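Hypothetical glycoside hydrolase (Parabacteroides distasonis, PDB 3TAW) is of unknown function but is probably a carbohydrate-active protein with a five-bladed beta-propeller fold. Local coordinates at residues M65-D70 and G117-R122. Numbering follows the deposited sequence.
Sequences MYRAED and GTEDPR. With EDO (1,2-ethanediol), chain P.
Arg67 reaches from strand 61-69 across to two consecutive acids, Glu119 and Asp120, and meets each in a different way. With CG anti to the backbone N (chi1 -179°) and the chain extended as far as NE, its guanidinium is carried along the flank of Glu119. One hydrogen-bonded salt bridge joins the segments: NH1 of Arg67 donates to OD1 of Asp120 at 2.8 Å. The bond is moderately bent, 147° at the hydrogen, and enters from above the carboxylate plane; Asn52 also binds this oxygen. The second ion pair is a stack. The Glu119 carboxylate lies over one face of the guanidinium, offset toward its rim, the two planes 20° apart. OE2 of Glu119 is 3.3 Å from NH2 of Arg67 without an N-H aimed at it, so charge alone links the two atoms directly. A water bridges the same pair, accepting from NH2 and donating to OE2.

Further bonds limit rotation of the guanidinium: NH2 of Arg67 makes a weak, charge-assisted bond to OE2 of Glu69 at 2.9 Å, and NE bonds to Ser81. The positive charge thus sits among three acids and probably eases the repulsion between Glu69 and Glu119, whose OE2 atoms are 5.3 Å apart. Beyond the charges the segments touch little: CG of Pro121 rests 3.6 Å from the carbonyl O of Met65 in van der Waals contact, with Leu83 and Leu133 also against the proline.

On its other oxygen, OE1, Glu119 accepts a 2.6 Å hydrogen bond from O2 of 1,2-ethanediol, which Lys177 also binds. This buried salt-bridge network joins the second strand of one four-stranded antiparallel sheet to the first strand of the next, as adjacent blades meet around the central pocket of a five-bladed beta-propeller.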
# COMPACT_ATOMS: atom_id res chain seq x y z
N MSE A 65 -0.10 10.54 0.33
CA MSE A 65 0.44 10.57 -1.03
C MSE A 65 -0.41 9.62 -1.87
O MSE A 65 -0.26 8.40 -1.83
CB MSE A 65 1.94 10.24 -1.04
CG MSE A 65 2.75 11.32 -0.35
SE MSE A 65 4.67 11.10 -0.54
CE MSE A 65 4.95 11.22 -2.44
N TYR A 66 -1.34 10.20 -2.61
CA TYR A 66 -2.33 9.41 -3.34
C TYR A 66 -1.85 9.06 -4.74
O TYR A 66 -1.11 9.82 -5.39
CB TYR A 66 -3.67 10.12 -3.37
CG TYR A 66 -3.65 11.54 -3.89
CD1 TYR A 66 -3.40 12.62 -3.04
CD2 TYR A 66 -3.92 11.82 -5.22
CE1 TYR A 66 -3.41 13.95 -3.50
CE2 TYR A 66 -3.93 13.12 -5.69
CZ TYR A 66 -3.66 14.20 -4.82
OH TYR A 66 -3.70 15.49 -5.27
N ARG A 67 -2.27 7.89 -5.21
CA ARG A 67 -2.01 7.50 -6.58
C ARG A 67 -2.95 8.26 -7.47
O ARG A 67 -4.15 8.15 -7.31
CB ARG A 67 -2.23 6.00 -6.77
CG ARG A 67 -1.95 5.54 -8.20
CD ARG A 67 -2.23 4.05 -8.37
NE ARG A 67 -2.27 3.65 -9.76
CZ ARG A 67 -2.49 2.41 -10.20
NH1 ARG A 67 -2.67 1.40 -9.34
NH2 ARG A 67 -2.53 2.16 -11.50
N ALA A 68 -2.41 9.06 -8.38
CA ALA A 68 -3.23 9.86 -9.28
C ALA A 68 -2.99 9.39 -10.71
O ALA A 68 -1.86 9.16 -11.11
CB ALA A 68 -2.86 11.34 -9.18
N GLU A 69 -4.07 9.24 -11.46
CA GLU A 69 -3.97 8.85 -12.85
C GLU A 69 -4.51 9.93 -13.77
O GLU A 69 -5.56 10.53 -13.49
CB GLU A 69 -4.72 7.54 -13.10
CG GLU A 69 -3.96 6.30 -12.65
CD GLU A 69 -4.68 5.00 -13.00
OE1 GLU A 69 -5.93 5.03 -13.08
OE2 GLU A 69 -3.99 3.97 -13.23
N ASP A 70 -3.78 10.18 -14.84
CA ASP A 70 -4.27 11.03 -15.91
C ASP A 70 -5.24 10.27 -16.84
O ASP A 70 -5.52 9.08 -16.62
CB ASP A 70 -3.11 11.69 -16.65
CG ASP A 70 -2.18 10.71 -17.34
OD1 ASP A 70 -2.61 9.61 -17.75
OD2 ASP A 70 -1.02 11.09 -17.54
N GLY A 117 4.43 4.95 -15.11
CA GLY A 117 4.68 5.75 -13.91
C GLY A 117 4.84 4.98 -12.61
O GLY A 117 5.36 3.86 -12.58
N THR A 118 4.39 5.60 -11.52
CA THR A 118 4.75 5.18 -10.19
C THR A 118 3.46 4.90 -9.42
O THR A 118 2.75 5.83 -9.07
CB THR A 118 5.59 6.31 -9.50
OG1 THR A 118 4.82 7.52 -9.43
CG2 THR A 118 6.86 6.61 -10.28
N GLU A 119 3.16 3.62 -9.16
CA GLU A 119 1.88 3.22 -8.57
C GLU A 119 1.97 2.78 -7.11
O GLU A 119 3.03 2.38 -6.64
CB GLU A 119 1.29 2.02 -9.33
CG GLU A 119 1.27 2.14 -10.86
CD GLU A 119 0.73 0.89 -11.53
OE1 GLU A 119 0.71 -0.20 -10.87
OE2 GLU A 119 0.33 1.00 -12.71
N ASP A 120 0.81 2.81 -6.44
CA ASP A 120 0.57 2.01 -5.24
C ASP A 120 1.67 2.12 -4.19
O ASP A 120 2.33 1.13 -3.82
CB ASP A 120 0.34 0.56 -5.64
CG ASP A 120 -0.94 0.36 -6.45
OD1 ASP A 120 -1.67 1.35 -6.69
OD2 ASP A 120 -1.23 -0.81 -6.79
N PRO A 121 1.87 3.35 -3.70
CA PRO A 121 2.90 3.65 -2.69
C PRO A 121 2.54 3.12 -1.30
O PRO A 121 1.36 3.06 -0.93
CB PRO A 121 2.89 5.15 -2.66
CG PRO A 121 1.49 5.53 -2.98
CD PRO A 121 1.06 4.55 -4.03
N ARG A 122 3.56 2.72 -0.55
CA ARG A 122 3.48 2.61 0.90
C ARG A 122 4.67 3.35 1.46
O ARG A 122 5.79 3.28 0.92
CB ARG A 122 3.55 1.16 1.42
CG ARG A 122 2.29 0.37 1.32
CD ARG A 122 2.16 -0.26 -0.01
NE ARG A 122 1.06 -1.24 -0.13
CZ ARG A 122 0.48 -1.53 -1.28
NH1 ARG A 122 0.89 -0.94 -2.38
NH2 ARG A 122 -0.53 -2.39 -1.35
C1 EDO P . 0.26 -3.85 -13.92
O1 EDO P . 0.63 -4.87 -12.98
C2 EDO P . 0.64 -2.50 -13.34
O2 EDO P . 0.42 -2.54 -11.93
O HOH W 1 -2.08 -0.35 -12.96